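Local coordinates for linoleate 11-lipoxygenase (Gaeumannomyces graminis, PDB 5FX8), which oxidises linoleic and alpha-linolenic acids with molecular oxygen at a manganese centre, giving 11S- and 13R-hydroperoxy fatty acids, at residues 542-545 with 549-552; 319-324 with 472-477; 487-492 with 604-609; 552-557 with 612-617. One frame throughout, in Å; residues are numbered along the deposited sequence.

Contact 1: 542-545 with 549-552; sequences AQVG and QTVR. With NAG (2-acetamido-2-deoxy-beta-D-glucopyranose), chain F.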
loop_
_atom_site.group_PDB
_atom_site.type_symbol
_atom_site.label_atom_id
_atom_site.label_comp_id
_atom_site.label_asym_id
_atom_site.label_seq_id
_atom_site.Cartn_x
_atom_site.Cartn_y
_atom_site.Cartn_z
ATOM N N ALA A 542 6.511 2.996 2.946
ATOM C CA ALA A 542 7.919 3.158 2.647
ATOM C C ALA A 542 8.826 2.166 3.367
ATOM O O ALA A 542 9.985 2.036 2.983
ATOM C CB ALA A 542 8.326 4.593 2.989
ATOM N N GLN A 543 8.358 1.463 4.386
ATOM C CA GLN A 543 9.220 0.615 5.199
ATOM C C GLN A 543 9.209 -0.849 4.773
ATOM O O GLN A 543 9.902 -1.653 5.396
ATOM C CB GLN A 543 8.831 0.685 6.683
ATOM C CG GLN A 543 8.320 2.006 7.225
ATOM C CD GLN A 543 6.978 2.355 6.668
ATOM O OE1 GLN A 543 6.209 1.481 6.294
ATOM N NE2 GLN A 543 6.725 3.623 6.531
ATOM N N VAL A 544 8.427 -1.196 3.743
ATOM C CA VAL A 544 8.250 -2.575 3.305
ATOM C C VAL A 544 9.597 -3.248 3.076
ATOM O O VAL A 544 9.827 -4.379 3.517
ATOM C CB VAL A 544 7.374 -2.598 2.040
ATOM C CG1 VAL A 544 7.361 -3.914 1.435
ATOM C CG2 VAL A 544 6.014 -2.348 2.409
ATOM N N GLY A 545 10.513 -2.552 2.410
ATOM C CA GLY A 545 11.866 -3.009 2.203
ATOM C C GLY A 545 12.622 -3.464 3.428
ATOM O O GLY A 545 13.072 -4.609 3.466
ATOM N N GLN A 549 9.229 -7.439 3.796
ATOM C CA GLN A 549 7.825 -7.720 3.510
ATOM C C GLN A 549 7.438 -7.377 2.071
ATOM O O GLN A 549 6.257 -7.266 1.745
ATOM C CB GLN A 549 6.926 -6.978 4.497
ATOM C CG GLN A 549 6.987 -7.486 5.907
ATOM C CD GLN A 549 6.200 -6.616 6.852
ATOM O OE1 GLN A 549 6.071 -5.407 6.639
ATOM N NE2 GLN A 549 5.656 -7.218 7.901
ATOM N N THR A 550 8.420 -7.204 1.224
ATOM C CA THR A 550 8.341 -7.017 -0.208
ATOM C C THR A 550 7.884 -8.298 -0.909
ATOM O O THR A 550 7.933 -9.389 -0.342
ATOM C CB THR A 550 9.724 -6.549 -0.648
ATOM O OG1 THR A 550 9.755 -5.133 -0.638
ATOM C CG2 THR A 550 10.109 -7.008 -1.949
ATOM N N VAL A 551 7.391 -8.148 -2.145
ATOM C CA VAL A 551 6.937 -9.283 -2.943
ATOM C C VAL A 551 8.031 -10.311 -3.197
ATOM O O VAL A 551 7.748 -11.503 -3.316
ATOM C CB VAL A 551 6.371 -8.804 -4.275
ATOM C CG1 VAL A 551 5.993 -9.997 -5.148
ATOM C CG2 VAL A 551 5.232 -7.881 -4.045
ATOM N N ARG A 552 9.282 -9.895 -3.300
ATOM C CA ARG A 552 10.337 -10.896 -3.420
ATOM C C ARG A 552 10.465 -11.792 -2.188
ATOM O O ARG A 552 10.896 -12.937 -2.318
ATOM C CB ARG A 552 11.656 -10.233 -3.696
ATOM C CG ARG A 552 11.516 -9.154 -4.638
ATOM C CD ARG A 552 12.875 -8.660 -5.074
ATOM N NE ARG A 552 13.817 -9.743 -5.217
ATOM C CZ ARG A 552 15.140 -9.564 -5.305
ATOM N NH1 ARG A 552 15.656 -8.359 -5.230
ATOM N NH2 ARG A 552 15.956 -10.587 -5.455
HETATM C C1 NAG F . 10.399 4.386 9.883
HETATM C C2 NAG F . 11.488 3.922 10.838
HETATM C C3 NAG F . 12.858 4.231 10.266
HETATM C C4 NAG F . 12.988 3.622 8.877
HETATM C C5 NAG F . 11.844 4.093 7.987
HETATM C C6 NAG F . 11.837 3.411 6.642
HETATM C C7 NAG F . 10.966 3.870 13.228
HETATM C C8 NAG F . 10.811 4.678 14.479
HETATM N N2 NAG F . 11.323 4.548 12.137
HETATM O O3 NAG F . 13.839 3.700 11.149
HETATM O O4 NAG F . 14.225 3.983 8.280
HETATM O O5 NAG F . 10.588 3.781 8.604
HETATM O O6 NAG F . 11.810 1.997 6.790
HETATM O O7 NAG F . 10.781 2.661 13.207
#

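Contact 2: 319-324 with 472-477; sequences NRLMYQ and WITGGA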
loop_
_atom_site.group_PDB
_atom_site.type_symbol
_atom_site.label_atom_id
_atom_site.label_comp_id
_atom_site.label_asym_id
_atom_site.label_seq_id
_atom_site.Cartn_x
_atom_site.Cartn_y
_atom_site.Cartn_z
ATOM N N ASN A 319 -2.185 -18.305 4.385
ATOM C CA ASN A 319 -1.982 -17.429 5.535
ATOM C C ASN A 319 -0.910 -16.411 5.262
ATOM O O ASN A 319 -1.059 -15.242 5.612
ATOM C CB ASN A 319 -1.607 -18.215 6.778
ATOM C CG ASN A 319 -2.775 -18.780 7.410
ATOM O OD1 ASN A 319 -3.860 -18.341 7.100
ATOM N ND2 ASN A 319 -2.611 -19.788 8.245
ATOM N N ARG A 320 0.192 -16.838 4.671
ATOM C CA ARG A 320 1.240 -15.878 4.366
ATOM C C ARG A 320 0.739 -14.780 3.436
ATOM O O ARG A 320 1.008 -13.605 3.665
ATOM C CB ARG A 320 2.439 -16.589 3.760
ATOM C CG ARG A 320 3.457 -15.632 3.238
ATOM C CD ARG A 320 4.279 -15.163 4.365
ATOM N NE ARG A 320 5.439 -14.406 3.952
ATOM C CZ ARG A 320 6.257 -13.795 4.792
ATOM N NH1 ARG A 320 6.053 -13.871 6.091
ATOM N NH2 ARG A 320 7.296 -13.143 4.334
ATOM N N LEU A 321 0.007 -15.139 2.386
ATOM C CA LEU A 321 -0.423 -14.115 1.439
ATOM C C LEU A 321 -1.514 -13.211 2.011
ATOM O O LEU A 321 -1.662 -12.080 1.561
ATOM C CB LEU A 321 -0.928 -14.754 0.145
ATOM C CG LEU A 321 0.009 -15.553 -0.740
ATOM C CD1 LEU A 321 -0.855 -16.326 -1.646
ATOM C CD2 LEU A 321 0.851 -14.634 -1.518
ATOM N N MET A 322 -2.300 -13.698 2.969
ATOM C CA MET A 322 -3.358 -12.935 3.603
ATOM C C MET A 322 -2.905 -12.305 4.908
ATOM O O MET A 322 -3.738 -12.022 5.776
ATOM C CB MET A 322 -4.560 -13.827 3.860
ATOM C CG MET A 322 -5.178 -14.412 2.649
ATOM S SD MET A 322 -5.810 -13.183 1.563
ATOM C CE MET A 322 -4.639 -13.565 0.346
ATOM N N TYR A 323 -1.599 -12.132 5.072
ATOM C CA TYR A 323 -1.059 -11.413 6.194
ATOM C C TYR A 323 -1.794 -10.091 6.379
ATOM O O TYR A 323 -2.014 -9.341 5.425
ATOM C CB TYR A 323 0.429 -11.196 5.980
ATOM C CG TYR A 323 1.135 -10.595 7.159
ATOM C CD1 TYR A 323 1.004 -11.143 8.413
ATOM C CD2 TYR A 323 1.944 -9.491 7.007
ATOM C CE1 TYR A 323 1.650 -10.600 9.484
ATOM C CE2 TYR A 323 2.590 -8.949 8.048
ATOM C CZ TYR A 323 2.446 -9.501 9.301
ATOM O OH TYR A 323 3.107 -8.934 10.376
ATOM N N GLN A 324 -2.220 -9.848 7.614
ATOM C CA GLN A 324 -2.924 -8.660 8.070
ATOM C C GLN A 324 -4.206 -8.371 7.310
ATOM O O GLN A 324 -4.771 -7.300 7.495
ATOM C CB GLN A 324 -2.022 -7.425 8.019
ATOM C CG GLN A 324 -0.851 -7.491 8.937
ATOM C CD GLN A 324 -0.145 -6.170 9.052
ATOM O OE1 GLN A 324 -0.716 -5.139 8.775
ATOM N NE2 GLN A 324 1.099 -6.195 9.468
ATOM N N TRP A 472 -1.239 -13.080 -6.983
ATOM C CA TRP A 472 -1.202 -11.988 -7.940
ATOM C C TRP A 472 -2.055 -10.820 -7.455
ATOM O O TRP A 472 -1.671 -9.660 -7.603
ATOM C CB TRP A 472 -1.648 -12.491 -9.329
ATOM C CG TRP A 472 -2.234 -11.406 -10.157
ATOM C CD1 TRP A 472 -3.549 -11.227 -10.450
ATOM C CD2 TRP A 472 -1.542 -10.279 -10.718
ATOM N NE1 TRP A 472 -3.718 -10.076 -11.163
ATOM C CE2 TRP A 472 -2.502 -9.472 -11.336
ATOM C CE3 TRP A 472 -0.209 -9.873 -10.745
ATOM C CZ2 TRP A 472 -2.171 -8.302 -11.978
ATOM C CZ3 TRP A 472 0.107 -8.709 -11.381
ATOM C CH2 TRP A 472 -0.859 -7.935 -11.978
ATOM N N ILE A 473 -3.183 -11.110 -6.816
ATOM C CA ILE A 473 -3.964 -10.058 -6.188
ATOM C C ILE A 473 -3.185 -9.411 -5.053
ATOM O O ILE A 473 -3.084 -8.183 -4.974
ATOM C CB ILE A 473 -5.306 -10.617 -5.706
ATOM C CG1 ILE A 473 -6.192 -10.924 -6.892
ATOM C CG2 ILE A 473 -6.025 -9.630 -4.810
ATOM C CD1 ILE A 473 -7.334 -11.792 -6.483
ATOM N N THR A 474 -2.612 -10.202 -4.165
ATOM C CA THR A 474 -2.065 -9.499 -3.019
ATOM C C THR A 474 -0.735 -8.845 -3.324
ATOM O O THR A 474 -0.367 -7.886 -2.652
ATOM C CB THR A 474 -1.936 -10.412 -1.786
ATOM O OG1 THR A 474 -0.863 -11.340 -1.943
ATOM C CG2 THR A 474 -3.208 -11.146 -1.565
ATOM N N GLY A 475 -0.020 -9.293 -4.337
ATOM C CA GLY A 475 1.292 -8.714 -4.503
ATOM C C GLY A 475 1.422 -7.948 -5.792
ATOM O O GLY A 475 2.510 -7.504 -6.133
ATOM N N GLY A 476 0.325 -7.810 -6.518
ATOM C CA GLY A 476 0.319 -7.202 -7.832
ATOM C C GLY A 476 -0.915 -6.379 -8.135
ATOM O O GLY A 476 -0.827 -5.163 -8.151
ATOM N N ALA A 477 -2.067 -7.011 -8.345
ATOM C CA ALA A 477 -3.268 -6.272 -8.709
ATOM C C ALA A 477 -3.644 -5.204 -7.673
ATOM O O ALA A 477 -4.038 -4.093 -8.039
ATOM C CB ALA A 477 -4.420 -7.232 -8.913
#

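Contact 3: 487-492 with 604-609; sequences VKFSGV and WTALNP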
loop_
_atom_site.group_PDB
_atom_site.type_symbol
_atom_site.label_atom_id
_atom_site.label_comp_id
_atom_site.label_asym_id
_atom_site.label_seq_id
_atom_site.Cartn_x
_atom_site.Cartn_y
_atom_site.Cartn_z
ATOM N N VAL A 487 -0.792 7.906 -4.856
ATOM C CA VAL A 487 0.139 9.001 -4.635
ATOM C C VAL A 487 1.139 9.142 -5.786
ATOM O O VAL A 487 1.544 10.259 -6.109
ATOM C CB VAL A 487 0.848 8.850 -3.268
ATOM C CG1 VAL A 487 1.915 7.800 -3.305
ATOM C CG2 VAL A 487 1.444 10.166 -2.813
ATOM N N LYS A 488 1.549 8.045 -6.432
ATOM C CA LYS A 488 2.541 8.140 -7.513
ATOM C C LYS A 488 1.948 8.378 -8.906
ATOM O O LYS A 488 2.591 9.023 -9.730
ATOM C CB LYS A 488 3.407 6.879 -7.549
ATOM C CG LYS A 488 4.292 6.730 -6.355
ATOM C CD LYS A 488 5.155 5.497 -6.443
ATOM C CE LYS A 488 4.342 4.233 -6.238
ATOM N NZ LYS A 488 5.074 2.908 -6.211
ATOM N N PHE A 489 0.743 7.900 -9.199
ATOM C CA PHE A 489 0.178 7.972 -10.541
ATOM C C PHE A 489 -1.278 8.450 -10.572
ATOM O O PHE A 489 -1.569 9.460 -11.194
ATOM C CB PHE A 489 0.289 6.604 -11.224
ATOM C CG PHE A 489 1.614 5.896 -10.988
ATOM C CD1 PHE A 489 2.766 6.286 -11.662
ATOM C CD2 PHE A 489 1.704 4.829 -10.095
ATOM C CE1 PHE A 489 3.966 5.642 -11.443
ATOM C CE2 PHE A 489 2.891 4.193 -9.876
ATOM C CZ PHE A 489 4.030 4.601 -10.560
ATOM N N SER A 490 -2.193 7.746 -9.901
ATOM C CA SER A 490 -3.638 7.920 -10.066
ATOM C C SER A 490 -4.170 9.184 -9.418
ATOM O O SER A 490 -5.252 9.651 -9.785
ATOM C CB SER A 490 -4.397 6.776 -9.425
ATOM O OG SER A 490 -4.099 5.571 -10.031
ATOM N N GLY A 491 -3.509 9.663 -8.370
ATOM C CA GLY A 491 -3.969 10.830 -7.676
ATOM C C GLY A 491 -2.934 11.925 -7.597
ATOM O O GLY A 491 -2.783 12.561 -6.566
ATOM N N VAL A 492 -2.222 12.155 -8.681
ATOM C CA VAL A 492 -1.226 13.206 -8.753
ATOM C C VAL A 492 -1.910 14.457 -9.264
ATOM O O VAL A 492 -2.599 14.414 -10.284
ATOM C CB VAL A 492 -0.062 12.773 -9.653
ATOM C CG1 VAL A 492 0.956 13.885 -9.850
ATOM C CG2 VAL A 492 0.579 11.597 -9.037
ATOM N N TRP A 604 6.197 4.366 -15.315
ATOM C CA TRP A 604 5.229 3.661 -14.496
ATOM C C TRP A 604 5.918 2.447 -13.886
ATOM O O TRP A 604 6.589 1.693 -14.599
ATOM C CB TRP A 604 4.025 3.269 -15.351
ATOM C CG TRP A 604 2.952 2.559 -14.627
ATOM C CD1 TRP A 604 2.049 3.106 -13.769
ATOM C CD2 TRP A 604 2.654 1.169 -14.694
ATOM N NE1 TRP A 604 1.217 2.142 -13.292
ATOM C CE2 TRP A 604 1.568 0.940 -13.840
ATOM C CE3 TRP A 604 3.206 0.093 -15.385
ATOM C CZ2 TRP A 604 1.017 -0.327 -13.660
ATOM C CZ3 TRP A 604 2.663 -1.172 -15.207
ATOM C CH2 TRP A 604 1.578 -1.368 -14.358
ATOM N N THR A 605 5.793 2.289 -12.558
ATOM C CA THR A 605 6.555 1.288 -11.828
ATOM C C THR A 605 5.728 0.597 -10.766
ATOM O O THR A 605 6.276 0.120 -9.775
ATOM C CB THR A 605 7.760 1.903 -11.133
ATOM O OG1 THR A 605 7.306 2.878 -10.196
ATOM C CG2 THR A 605 8.694 2.546 -12.117
ATOM N N ALA A 606 4.412 0.555 -10.940
ATOM C CA ALA A 606 3.512 0.163 -9.869
ATOM C C ALA A 606 3.591 -1.309 -9.560
ATOM O O ALA A 606 3.055 -1.749 -8.538
ATOM C CB ALA A 606 2.086 0.482 -10.237
ATOM N N LEU A 607 4.197 -2.086 -10.442
ATOM C CA LEU A 607 4.260 -3.515 -10.274
ATOM C C LEU A 607 5.649 -3.979 -9.919
ATOM O O LEU A 607 5.923 -5.175 -10.006
ATOM C CB LEU A 607 3.775 -4.195 -11.542
ATOM C CG LEU A 607 2.281 -4.383 -11.601
ATOM C CD1 LEU A 607 1.975 -4.879 -12.948
ATOM C CD2 LEU A 607 1.892 -5.379 -10.529
ATOM N N ASN A 608 6.534 -3.059 -9.546
ATOM C CA ASN A 608 7.877 -3.357 -9.069
ATOM C C ASN A 608 7.794 -4.257 -7.847
ATOM O O ASN A 608 7.315 -3.819 -6.798
ATOM C CB ASN A 608 8.627 -2.069 -8.730
ATOM C CG ASN A 608 10.112 -2.299 -8.435
ATOM O OD1 ASN A 608 10.532 -3.391 -8.074
ATOM N ND2 ASN A 608 10.905 -1.264 -8.611
ATOM N N PRO A 609 8.263 -5.510 -7.937
ATOM C CA PRO A 609 8.184 -6.406 -6.780
ATOM C C PRO A 609 9.148 -6.057 -5.676
ATOM O O PRO A 609 9.012 -6.583 -4.585
ATOM C CB PRO A 609 8.495 -7.776 -7.380
ATOM C CG PRO A 609 9.266 -7.501 -8.555
ATOM C CD PRO A 609 8.875 -6.182 -9.090
#

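Contact 4: 552-557 with 612-617; sequences RDAFAA and NPFFLS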
loop_
_atom_site.group_PDB
_atom_site.type_symbol
_atom_site.label_atom_id
_atom_site.label_comp_id
_atom_site.label_asym_id
_atom_site.label_seq_id
_atom_site.Cartn_x
_atom_site.Cartn_y
_atom_site.Cartn_z
ATOM N N ARG A 552 9.282 -9.895 -3.300
ATOM C CA ARG A 552 10.337 -10.896 -3.420
ATOM C C ARG A 552 10.465 -11.792 -2.188
ATOM O O ARG A 552 10.896 -12.937 -2.318
ATOM C CB ARG A 552 11.656 -10.233 -3.696
ATOM C CG ARG A 552 11.516 -9.154 -4.638
ATOM C CD ARG A 552 12.875 -8.660 -5.074
ATOM N NE ARG A 552 13.817 -9.743 -5.217
ATOM C CZ ARG A 552 15.140 -9.564 -5.305
ATOM N NH1 ARG A 552 15.656 -8.359 -5.230
ATOM N NH2 ARG A 552 15.956 -10.587 -5.455
ATOM N N ASP A 553 10.127 -11.310 -0.994
ATOM C CA ASP A 553 10.190 -12.110 0.226
ATOM C C ASP A 553 8.886 -12.821 0.502
ATOM O O ASP A 553 8.705 -13.333 1.606
ATOM C CB ASP A 553 10.544 -11.249 1.458
ATOM C CG ASP A 553 11.635 -10.216 1.177
ATOM O OD1 ASP A 553 12.778 -10.647 0.882
ATOM O OD2 ASP A 553 11.365 -8.984 1.248
ATOM N N ALA A 554 7.971 -12.846 -0.464
ATOM C CA ALA A 554 6.635 -13.371 -0.191
ATOM C C ALA A 554 6.676 -14.788 0.350
ATOM O O ALA A 554 5.918 -15.118 1.259
ATOM C CB ALA A 554 5.764 -13.333 -1.433
ATOM N N PHE A 555 7.522 -15.649 -0.210
ATOM C CA PHE A 555 7.498 -17.060 0.151
ATOM C C PHE A 555 8.662 -17.442 1.034
ATOM O O PHE A 555 8.856 -18.624 1.319
ATOM C CB PHE A 555 7.454 -17.930 -1.105
ATOM C CG PHE A 555 6.371 -17.545 -2.019
ATOM C CD1 PHE A 555 5.063 -17.694 -1.644
ATOM C CD2 PHE A 555 6.653 -16.964 -3.223
ATOM C CE1 PHE A 555 4.059 -17.300 -2.451
ATOM C CE2 PHE A 555 5.653 -16.571 -4.035
ATOM C CZ PHE A 555 4.337 -16.740 -3.644
ATOM N N ALA A 556 9.394 -16.449 1.508
ATOM C CA ALA A 556 10.628 -16.602 2.226
ATOM C C ALA A 556 10.430 -16.504 3.711
ATOM O O ALA A 556 11.376 -16.196 4.423
ATOM C CB ALA A 556 11.606 -15.539 1.758
ATOM N N ALA A 557 9.220 -16.693 4.190
ATOM C CA ALA A 557 8.985 -16.726 5.612
ATOM C C ALA A 557 9.742 -17.881 6.240
ATOM O O ALA A 557 9.558 -19.028 5.824
ATOM C CB ALA A 557 7.510 -16.903 5.901
ATOM N N ASN A 612 6.725 -3.204 -3.705
ATOM C CA ASN A 612 5.417 -3.545 -3.199
ATOM C C ASN A 612 5.500 -4.564 -2.071
ATOM O O ASN A 612 6.412 -5.368 -2.026
ATOM C CB ASN A 612 4.576 -4.071 -4.336
ATOM C CG ASN A 612 4.167 -2.974 -5.249
ATOM O OD1 ASN A 612 3.925 -1.867 -4.773
ATOM N ND2 ASN A 612 4.087 -3.235 -6.543
ATOM N N PRO A 613 4.564 -4.543 -1.146
ATOM C CA PRO A 613 4.468 -5.635 -0.189
ATOM C C PRO A 613 3.847 -6.855 -0.832
ATOM O O PRO A 613 3.154 -6.765 -1.838
ATOM C CB PRO A 613 3.545 -5.062 0.891
ATOM C CG PRO A 613 2.713 -4.171 0.196
ATOM C CD PRO A 613 3.517 -3.542 -0.902
ATOM N N PHE A 614 4.046 -8.002 -0.178
ATOM C CA PHE A 614 3.483 -9.259 -0.659
ATOM C C PHE A 614 2.057 -9.491 -0.183
ATOM O O PHE A 614 1.469 -10.518 -0.519
ATOM C CB PHE A 614 4.367 -10.451 -0.248
ATOM C CG PHE A 614 4.399 -10.712 1.231
ATOM C CD1 PHE A 614 3.376 -11.398 1.855
ATOM C CD2 PHE A 614 5.452 -10.272 1.992
ATOM C CE1 PHE A 614 3.396 -11.603 3.202
ATOM C CE2 PHE A 614 5.476 -10.475 3.335
ATOM C CZ PHE A 614 4.442 -11.146 3.942
ATOM N N PHE A 615 1.494 -8.587 0.602
ATOM C CA PHE A 615 0.186 -8.775 1.204
ATOM C C PHE A 615 -0.623 -7.515 0.978
ATOM O O PHE A 615 -0.104 -6.510 0.489
ATOM C CB PHE A 615 0.305 -9.097 2.702
ATOM C CG PHE A 615 1.014 -8.033 3.497
ATOM C CD1 PHE A 615 2.406 -7.917 3.459
ATOM C CD2 PHE A 615 0.291 -7.139 4.290
ATOM C CE1 PHE A 615 3.062 -6.919 4.191
ATOM C CE2 PHE A 615 0.942 -6.148 5.034
ATOM C CZ PHE A 615 2.313 -6.032 4.985
ATOM N N LEU A 616 -1.905 -7.583 1.333
ATOM C CA LEU A 616 -2.851 -6.470 1.191
ATOM C C LEU A 616 -2.687 -5.529 2.385
ATOM O O LEU A 616 -3.376 -5.643 3.391
ATOM C CB LEU A 616 -4.279 -6.998 1.077
ATOM C CG LEU A 616 -4.669 -7.983 -0.048
ATOM C CD1 LEU A 616 -5.944 -8.734 0.279
ATOM C CD2 LEU A 616 -4.825 -7.336 -1.403
ATOM N N SER A 617 -1.767 -4.572 2.273
ATOM C CA SER A 617 -1.328 -3.816 3.431
ATOM C C SER A 617 -2.192 -2.592 3.744
ATOM O O SER A 617 -2.172 -2.124 4.886
ATOM C CB SER A 617 0.139 -3.409 3.274
ATOM O OG SER A 617 0.304 -2.321 2.412
#

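Contact 1: 542-545 with 549-552
V544 sets its CG1 methyl against the hydroxyl and backbone N of T550, and the two side chains cross at about a right angle. They belong to a pi-turn, a six-residue turn closed by one backbone bond, in the loop between helix 526-539 and helix 558-563. That bond runs from Q549 N to V544 O, 3.1 Å long and nearly straight at 169°. CG1 of V544 is anti to the backbone N (chi1 170°), which directs it at T550. It lies 3.4 Å from T550 OG1 and 3.5 Å from T550 N. The hydroxyl of T550 has its polar partner elsewhere: it is hydrogen-bonded to A610 O. CB of Q549 lies 4.0 Å from V544 O, beside the bond that closes the turn.

Q543 takes no part in closing the turn; its CB and CG touch the sugar. The glycan sits on N106 of helix 86-124, and D546 OD2 is hydrogen-bonded to the same sugar. The side chain of Q543 bends at chi2 (69°), and its NE2 is hydrogen-bonded to Q107 OE1. CB of Q543 is 3.3 Å from O6 of the NAG, and CG of Q543 is 3.2 Å from the ring oxygen O5 of the NAG.

Contact 2: 319-324 with 472-477
L321 and M322 meet T474 where the end of helix 313-321 packs on helix 460-481, within the helical body of the lipoxygenase fold. L321 is the last residue of its helix. Its CD2 methyl lies 3.7 Å from T474 OG1, and its side chain crosses that of T474 at about a right angle. The carbonyl oxygen of L321 also faces T474, with CG2 of T474 at 3.6 Å. M322 follows as the first residue outside the helix. Its CA-CB bond leads away from helix 460-481, but the chain folds back at chi2 (-62°) and again at chi3.

On the other side, T474 spreads its two branches. CG2 meets M322 CE and the carbonyl oxygen of L321. OG1 sits between the backbone N and the carbonyl carbon (chi1 73°) and is hydrogen-bonded to F614 O in the C-terminal tail. Helix 460-481 has a pi-helical turn here, with A477 N bonded to W472 O at 2.8 Å. The manganese ligand H478 comes directly after it, and the side chain of T474 is about 10 Å from the manganese. CE of M322 lies 3.4 Å from CG2 of T474.

Contact 3: 487-492 with 604-609
This is a buried aromatic contact between the short helix 485-490 and the C-terminal loop after helix 566-587, deep in the lipoxygenase fold. F489 is its centre. The F489 ring and the five-membered ring of W604 form an edge-to-face pair, with the edge of W604 toward the face of F489. Their centroids are 4.7 Å apart and the planes meet at 54°, so the T shape is well short of perpendicular. W604 CD1 stands 3.7 Å above the F489 plane, over the ring centre. The opposite face of F489 is covered by CB of its own neighbour K488, 3.5 Å above the plane. The ring is thus sandwiched from both sides.

The far end of the ring runs into the loop backbone. F489 CZ is 3.5 Å from T605 N. F489 CE2 lies 3.8 Å from the methyl CB of A606. T605 begins a type I beta turn that ends at N608, closed by N608 N on T605 O. Next to F489, K488 sends its NZ to a salt bridge with E148. W604 also packs on F397 and D400 of helix 396-420, so its ring packs between that helix and F489. T605 puts OG1 between its backbone N and carbonyl carbon (chi1 61°), which brings the oxygen to the F489 ring edge, in plane, 3.7 Å from CZ.

Contact 4: 552-557 with 612-617
A554 and F614 meet through their beta carbons, with A554 CB 3.4 Å from F614 CB. The CA-CB bond of F614 points at the segment 552-557. CG of F614 sits between the backbone N and the carbonyl carbon (chi1 67°). A554 CA lies obliquely to the ring, 3.8 Å from F614 CG. The next residue, F615, covers one face of the F614 ring: its CD1 is 3.7 Å above the plane, over the centre.

A554 has an aromatic ring beside it in its own segment too. Its CB sits 4.0 Å above the centre of the F555 ring. The F555 ring also stacks on F411 and meets F575 edge-to-face. The A554 methyl therefore lies between F555 and F614.

The backbone of 553-556 makes a type I beta turn, with A556 N bonded to D553 O at 3.2 Å. Two of its carbonyls are also held by the guanidinium of R320: NE bonds to A554 O and NH2 to D553 O. Across the contact, 612-617 is the C-terminal tail, which leads to V618, the C-terminal residue and a ligand of the manganese here; a C-terminal Ile or Val carboxylate does this in manganese lipoxygenases.

Overall arrangement
From the N terminus, 319-324 comes first, and contact 2 closes a long loop when helix 460-481 reaches it. Contact 3 opens soon after, on helix 485-490. Contact 1 then closes a short turn nested inside the loop of contact 3. Contact 4 opens at R552, the residue where contact 1 ends. Segment 604-609 closes contact 3 before 612-617 closes contact 4, so these two cross. The segments near the C terminus join the contacts: Q549 O and V551 N pair with F614 N and N612 O, and L607 of contact 3 packs on G476 of contact 2. Together they tie the loop after helix 526-539, helices 313-321, 460-481 and 485-490, and the C-terminal tail.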